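Protein SSD1 (Saccharomyces cerevisiae S288C, PDB 7AM1) binds mRNA untranslated regions and represses translation as a non-enzymatic member of the RNase II family, a pseudonuclease with an alternative RNA recognition site. Local coordinates at residues G730-A736 and P890-R894; R776-W782 and Y879-E885. All coordinates share one frame; numbering follows the deposited sequence.

Contact 1 (G730-A736 and P890-R894)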
loop_
_atom_site.group_PDB
_atom_site.type_symbol
_atom_site.label_atom_id
_atom_site.label_comp_id
_atom_site.label_asym_id
_atom_site.label_seq_id
_atom_site.Cartn_x
_atom_site.Cartn_y
_atom_site.Cartn_z
ATOM N N GLY A 730 -1.651 26.995 10.778
ATOM C CA GLY A 730 -0.981 25.835 11.325
ATOM C C GLY A 730 -1.830 24.590 11.397
ATOM O O GLY A 730 -1.454 23.641 12.082
ATOM N N GLN A 731 -2.965 24.559 10.703
ATOM C CA GLN A 731 -3.873 23.421 10.763
ATOM C C GLN A 731 -5.038 23.684 9.818
ATOM O O GLN A 731 -5.292 24.825 9.418
ATOM C CB GLN A 731 -4.386 23.162 12.180
ATOM C CG GLN A 731 -5.382 24.184 12.646
ATOM C CD GLN A 731 -5.206 24.554 14.102
ATOM O OE1 GLN A 731 -5.164 25.737 14.452
ATOM N NE2 GLN A 731 -5.107 23.545 14.962
ATOM N N LEU A 732 -5.724 22.609 9.449
ATOM C CA LEU A 732 -6.925 22.673 8.635
ATOM C C LEU A 732 -8.105 22.209 9.478
ATOM O O LEU A 732 -7.944 21.534 10.499
ATOM C CB LEU A 732 -6.816 21.804 7.379
ATOM C CG LEU A 732 -5.643 22.084 6.444
ATOM C CD1 LEU A 732 -5.643 21.069 5.317
ATOM C CD2 LEU A 732 -5.692 23.503 5.898
ATOM N N LEU A 733 -9.294 22.621 9.059
ATOM C CA LEU A 733 -10.543 22.198 9.676
ATOM C C LEU A 733 -11.406 21.614 8.570
ATOM O O LEU A 733 -11.652 22.277 7.557
ATOM C CB LEU A 733 -11.239 23.374 10.367
ATOM C CG LEU A 733 -12.545 23.100 11.113
ATOM C CD1 LEU A 733 -12.326 22.109 12.239
ATOM C CD2 LEU A 733 -13.150 24.404 11.645
ATOM N N THR A 734 -11.843 20.371 8.741
ATOM C CA THR A 734 -12.657 19.737 7.719
ATOM C C THR A 734 -13.637 18.781 8.372
ATOM O O THR A 734 -13.397 18.272 9.471
ATOM C CB THR A 734 -11.804 18.978 6.691
ATOM O OG1 THR A 734 -12.645 18.512 5.626
ATOM C CG2 THR A 734 -11.108 17.792 7.330
ATOM N N MET A 735 -14.745 18.539 7.683
ATOM C CA MET A 735 -15.678 17.517 8.123
ATOM C C MET A 735 -15.081 16.149 7.824
ATOM O O MET A 735 -14.465 15.940 6.776
ATOM C CB MET A 735 -17.029 17.681 7.426
ATOM C CG MET A 735 -17.719 19.005 7.717
ATOM S SD MET A 735 -17.979 19.275 9.482
ATOM C CE MET A 735 -19.016 17.869 9.877
ATOM N N ALA A 736 -15.221 15.233 8.775
ATOM C CA ALA A 736 -14.765 13.861 8.624
ATOM C C ALA A 736 -15.877 12.929 9.084
ATOM O O ALA A 736 -16.843 13.350 9.724
ATOM C CB ALA A 736 -13.478 13.607 9.424
ATOM N N PRO A 890 -16.569 17.695 12.830
ATOM C CA PRO A 890 -15.493 18.604 12.405
ATOM C C PRO A 890 -14.174 18.238 13.074
ATOM O O PRO A 890 -14.107 18.062 14.294
ATOM C CB PRO A 890 -15.991 19.985 12.845
ATOM C CG PRO A 890 -16.966 19.719 13.919
ATOM C CD PRO A 890 -17.569 18.373 13.675
ATOM N N ILE A 891 -13.122 18.141 12.263
ATOM C CA ILE A 891 -11.822 17.646 12.699
ATOM C C ILE A 891 -10.758 18.669 12.331
ATOM O O ILE A 891 -10.726 19.161 11.196
ATOM C CB ILE A 891 -11.492 16.279 12.063
ATOM C CG1 ILE A 891 -12.403 15.184 12.629
ATOM C CG2 ILE A 891 -10.021 15.916 12.261
ATOM C CD1 ILE A 891 -12.317 15.017 14.127
ATOM N N LEU A 892 -9.885 18.975 13.284
ATOM C CA LEU A 892 -8.682 19.755 13.029
ATOM C C LEU A 892 -7.581 18.808 12.568
ATOM O O LEU A 892 -7.325 17.784 13.210
ATOM C CB LEU A 892 -8.263 20.508 14.291
ATOM C CG LEU A 892 -9.260 21.577 14.749
ATOM C CD1 LEU A 892 -9.217 21.757 16.257
ATOM C CD2 LEU A 892 -8.984 22.897 14.049
ATOM N N LEU A 893 -6.950 19.138 11.444
ATOM C CA LEU A 893 -6.000 18.253 10.783
ATOM C C LEU A 893 -4.662 18.956 10.627
ATOM O O LEU A 893 -4.604 20.100 10.160
ATOM C CB LEU A 893 -6.533 17.800 9.417
ATOM C CG LEU A 893 -5.577 17.009 8.520
ATOM C CD1 LEU A 893 -5.236 15.658 9.129
ATOM C CD2 LEU A 893 -6.178 16.824 7.126
ATOM N N ARG A 894 -3.601 18.275 11.052
ATOM C CA ARG A 894 -2.250 18.802 11.027
ATOM C C ARG A 894 -1.254 17.701 10.694
ATOM O O ARG A 894 -1.494 16.521 10.953
ATOM C CB ARG A 894 -1.870 19.405 12.375
ATOM C CG ARG A 894 -1.582 20.857 12.335
ATOM C CD ARG A 894 -1.342 21.337 13.746
ATOM N NE ARG A 894 -0.049 20.897 14.252
ATOM C CZ ARG A 894 1.058 21.634 14.223
ATOM N NH1 ARG A 894 2.186 21.141 14.714
ATOM N NH2 ARG A 894 1.041 22.859 13.711
#
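Ile891 and Thr734 are joined by two backbone bonds, one in each direction: Ile891 N to Thr734 O at 2.8 Å and Thr734 N to Ile891 O at 3.0 Å. This is an antiparallel hydrogen-bonded pair. Leu893 repeats it with Leu732, where Leu893 N meets Leu732 O at 2.8 Å. Met735 with Pro890 and Leu733 with Leu892 are the non-hydrogen-bonded pairs of the same register, and the strand axes run at 141°, antiparallel with marked twist. Ile891 sets CG1 beside its backbone N (chi1 -69°), which carries that branch to the methyl of Ala736, with CG1 and CB 3.7 Å apart. Pro890 lies alongside Met735, both side chains pointing the same way. Met735 bends at chi2 (-57°) and again at chi3, bringing its thioether back against the proline: SD stands 4.0 Å from Pro890 CB and CE 3.8 Å from Pro890 N. On the same face Leu733 CD1 meets Leu892 CD2 at 3.9 Å and also rests 3.5 Å from Ile891 O. Phe866 of helix 862-867 and Ile817 of helix 814-827 pack against this apolar layer. Leu732 and Leu893 project to the other face, where Ile722 of helix 689-725 touches both. Leu733 N, on the far edge of its strand, is bonded by Glu821, and the Thr734 hydroxyl is bonded to Arg851 N, so polar groups of the buried strand find partners outside the pair. Nearly every touching residue is buried. Two inner strands of a five-stranded antiparallel sheet are thus fastened between helices on both faces, an arrangement consistent with the OB-type fold to which the DIS3L2-like C-terminal family belongs.

Contact 2 (R776-W782 and Y879-E885); sequences RVLELHW and YIQEIHE
Glu885 OE2 takes two bonds from one guanidinium, NE of Arg776 at 3.0 Å and NH2 of Arg776 at 2.7 Å, forming a side-on salt bridge. Both nitrogens converge on that single oxygen. The carboxylate and guanidinium planes stand 60° apart; NE meets OE2 from above the carboxylate plane, NH2 nearly along the C-O axis. Poor order in Arg776 makes this grip less certain than the backbone pairing of the strands. Toward the other end Gln881, extended with CG anti to its backbone N (chi1 -178°), brings OE1 within 2.8 Å of Trp782 NE1. The indole N-H uses a lone pair in the amide plane, but the bond is bent to 136°. On the opposite sheet face Ile880 lays CG1 over the centre of the His781 ring, 3.9 Å from its centroid, a CH-pi contact. Beyond them water 1 spans the strand ends, donating to Trp782 O at 2.7 Å and accepting from Tyr879 N at 3.0 Å. Glu779 OE2 and Glu882 OE2 come within 4.0 Å, their carboxylate planes nearly parallel. Salt bridges from Glu779 to Arg166 and from Glu882 to Arg873 probably offset this repulsion. The pair forms the middle of an antiparallel sheet: strand 766-772 bonds to the outer edge of 777-782, and strand 872-875 to that of 878-884. Leu778 and Ile883 lean on Val741 and Val738 of strand 732-741, while Pro911, close to the chain's C terminus, touches both Trp782 and Gln881.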
loop_
_atom_site.group_PDB
_atom_site.type_symbol
_atom_site.label_atom_id
_atom_site.label_comp_id
_atom_site.label_asym_id
_atom_site.label_seq_id
_atom_site.Cartn_x
_atom_site.Cartn_y
_atom_site.Cartn_z
ATOM N N ARG A 776 -21.921 1.429 21.067
ATOM C CA ARG A 776 -20.788 2.004 20.342
ATOM C C ARG A 776 -20.911 3.530 20.278
ATOM O O ARG A 776 -20.915 4.139 19.207
ATOM C CB ARG A 776 -20.686 1.393 18.939
ATOM C CG ARG A 776 -20.719 -0.135 18.910
ATOM C CD ARG A 776 -19.352 -0.742 19.224
ATOM N NE ARG A 776 -18.343 -0.296 18.261
ATOM C CZ ARG A 776 -17.028 -0.428 18.415
ATOM N NH1 ARG A 776 -16.527 -0.990 19.508
ATOM N NH2 ARG A 776 -16.211 0.009 17.466
ATOM N N VAL A 777 -20.989 4.142 21.457
ATOM C CA VAL A 777 -21.168 5.586 21.576
ATOM C C VAL A 777 -20.208 6.102 22.636
ATOM O O VAL A 777 -20.185 5.600 23.764
ATOM C CB VAL A 777 -22.616 5.969 21.939
ATOM C CG1 VAL A 777 -22.696 7.437 22.331
ATOM C CG2 VAL A 777 -23.544 5.687 20.771
ATOM N N LEU A 778 -19.421 7.108 22.272
ATOM C CA LEU A 778 -18.483 7.755 23.174
ATOM C C LEU A 778 -18.989 9.159 23.465
ATOM O O LEU A 778 -19.253 9.932 22.539
ATOM C CB LEU A 778 -17.085 7.791 22.553
ATOM C CG LEU A 778 -16.017 8.640 23.234
ATOM C CD1 LEU A 778 -15.597 8.004 24.540
ATOM C CD2 LEU A 778 -14.823 8.799 22.303
ATOM N N GLU A 779 -19.143 9.479 24.742
ATOM C CA GLU A 779 -19.621 10.791 25.163
ATOM C C GLU A 779 -18.444 11.562 25.744
ATOM O O GLU A 779 -17.909 11.194 26.797
ATOM C CB GLU A 779 -20.769 10.666 26.161
ATOM C CG GLU A 779 -22.029 10.082 25.538
ATOM C CD GLU A 779 -23.245 10.189 26.437
ATOM O OE1 GLU A 779 -23.083 10.542 27.626
ATOM O OE2 GLU A 779 -24.365 9.926 25.947
ATOM N N LEU A 780 -18.039 12.618 25.046
ATOM C CA LEU A 780 -16.972 13.493 25.502
ATOM C C LEU A 780 -17.565 14.575 26.396
ATOM O O LEU A 780 -18.539 15.233 26.016
ATOM C CB LEU A 780 -16.250 14.123 24.309
ATOM C CG LEU A 780 -15.719 13.180 23.223
ATOM C CD1 LEU A 780 -15.121 13.972 22.065
ATOM C CD2 LEU A 780 -14.687 12.217 23.785
ATOM N N HIS A 781 -16.980 14.760 27.577
ATOM C CA HIS A 781 -17.371 15.844 28.479
ATOM C C HIS A 781 -16.320 16.937 28.333
ATOM O O HIS A 781 -15.215 16.833 28.874
ATOM C CB HIS A 781 -17.497 15.351 29.915
ATOM C CG HIS A 781 -18.631 14.394 30.120
ATOM N ND1 HIS A 781 -19.429 14.409 31.243
ATOM C CD2 HIS A 781 -19.097 13.388 29.342
ATOM C CE1 HIS A 781 -20.339 13.456 31.147
ATOM N NE2 HIS A 781 -20.159 12.822 30.003
ATOM N N TRP A 782 -16.666 17.983 27.591
ATOM C CA TRP A 782 -15.699 19.004 27.235
ATOM C C TRP A 782 -15.513 20.026 28.348
ATOM O O TRP A 782 -16.426 20.301 29.134
ATOM C CB TRP A 782 -16.142 19.743 25.974
ATOM C CG TRP A 782 -16.021 18.956 24.707
ATOM C CD1 TRP A 782 -16.970 18.151 24.137
ATOM C CD2 TRP A 782 -14.883 18.906 23.844
ATOM N NE1 TRP A 782 -16.490 17.611 22.970
ATOM C CE2 TRP A 782 -15.208 18.056 22.770
ATOM C CE3 TRP A 782 -13.619 19.499 23.876
ATOM C CZ2 TRP A 782 -14.316 17.785 21.741
ATOM C CZ3 TRP A 782 -12.737 19.230 22.855
ATOM C CH2 TRP A 782 -13.087 18.381 21.801
ATOM N N TYR A 879 -20.886 19.263 29.735
ATOM C CA TYR A 879 -20.967 19.749 28.355
ATOM C C TYR A 879 -20.610 18.573 27.446
ATOM O O TYR A 879 -19.441 18.323 27.149
ATOM C CB TYR A 879 -20.040 20.946 28.163
ATOM C CG TYR A 879 -20.407 22.103 29.068
ATOM C CD1 TYR A 879 -19.934 22.162 30.372
ATOM C CD2 TYR A 879 -21.247 23.120 28.630
ATOM C CE1 TYR A 879 -20.276 23.210 31.213
ATOM C CE2 TYR A 879 -21.594 24.175 29.466
ATOM C CZ TYR A 879 -21.106 24.212 30.755
ATOM O OH TYR A 879 -21.444 25.251 31.593
ATOM N N ILE A 880 -21.642 17.869 26.983
ATOM C CA ILE A 880 -21.501 16.535 26.412
ATOM C C ILE A 880 -21.610 16.594 24.897
ATOM O O ILE A 880 -22.536 17.210 24.354
ATOM C CB ILE A 880 -22.564 15.579 26.989
ATOM C CG1 ILE A 880 -22.443 15.513 28.512
ATOM C CG2 ILE A 880 -22.444 14.204 26.348
ATOM C CD1 ILE A 880 -23.467 14.613 29.174
ATOM N N GLN A 881 -20.673 15.935 24.215
ATOM C CA GLN A 881 -20.751 15.682 22.782
ATOM C C GLN A 881 -20.810 14.176 22.561
ATOM O O GLN A 881 -20.003 13.433 23.132
ATOM C CB GLN A 881 -19.551 16.270 22.031
ATOM C CG GLN A 881 -19.619 16.060 20.522
ATOM C CD GLN A 881 -18.365 16.517 19.803
ATOM O OE1 GLN A 881 -17.370 16.874 20.435
ATOM N NE2 GLN A 881 -18.404 16.501 18.474
ATOM N N GLU A 882 -21.762 13.730 21.743
ATOM C CA GLU A 882 -21.893 12.319 21.406
ATOM C C GLU A 882 -21.119 12.017 20.128
ATOM O O GLU A 882 -21.261 12.725 19.125
ATOM C CB GLU A 882 -23.360 11.929 21.220
ATOM C CG GLU A 882 -24.279 12.357 22.343
ATOM C CD GLU A 882 -25.692 11.834 22.159
ATOM O OE1 GLU A 882 -26.028 11.410 21.029
ATOM O OE2 GLU A 882 -26.465 11.849 23.140
ATOM N N ILE A 883 -20.301 10.970 20.173
ATOM C CA ILE A 883 -19.552 10.487 19.018
ATOM C C ILE A 883 -20.150 9.144 18.610
ATOM O O ILE A 883 -20.095 8.173 19.376
ATOM C CB ILE A 883 -18.052 10.356 19.330
ATOM C CG1 ILE A 883 -17.504 11.637 19.974
ATOM C CG2 ILE A 883 -17.272 10.032 18.066
ATOM C CD1 ILE A 883 -17.539 12.851 19.069
ATOM N N HIS A 884 -20.716 9.091 17.405
ATOM C CA HIS A 884 -21.345 7.894 16.869
ATOM C C HIS A 884 -20.596 7.422 15.632
ATOM O O HIS A 884 -20.066 8.229 14.864
ATOM C CB HIS A 884 -22.809 8.141 16.470
ATOM C CG HIS A 884 -23.706 8.512 17.607
ATOM N ND1 HIS A 884 -24.538 7.602 18.223
ATOM C CD2 HIS A 884 -23.917 9.696 18.227
ATOM C CE1 HIS A 884 -25.215 8.209 19.182
ATOM N NE2 HIS A 884 -24.857 9.479 19.206
ATOM N N GLU A 885 -20.584 6.111 15.419
ATOM C CA GLU A 885 -19.968 5.577 14.212
ATOM C C GLU A 885 -20.744 6.044 12.986
ATOM O O GLU A 885 -21.977 6.075 12.984
ATOM C CB GLU A 885 -19.907 4.049 14.285
ATOM C CG GLU A 885 -18.900 3.559 15.318
ATOM C CD GLU A 885 -18.880 2.051 15.494
ATOM O OE1 GLU A 885 -19.894 1.389 15.184
ATOM O OE2 GLU A 885 -17.841 1.535 15.958
HETATM O O HOH W 1 -18.016 18.827 30.668
#

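How the contacts relate
Of the four segments the chain reaches 730-736 first, just after helix 689-725 and at the start of strand 732-741, and comes to 776-782 after two further strands and strand 766-772. It then passes through helices 814-827, 834-842 and 862-867 before returning in 879-885, which closes contact 2 over 96 intervening residues. A few residues later 890-894 closes contact 1 over 153, so the smaller loop lies wholly within the larger. Strands 878-884 and 888-896 are consecutive, yet each belongs to a different five-stranded antiparallel sheet. The contact centres are about 18 Å apart, the nearest atoms about 5 Å, and together they tie both sheets to one returning stretch of chain.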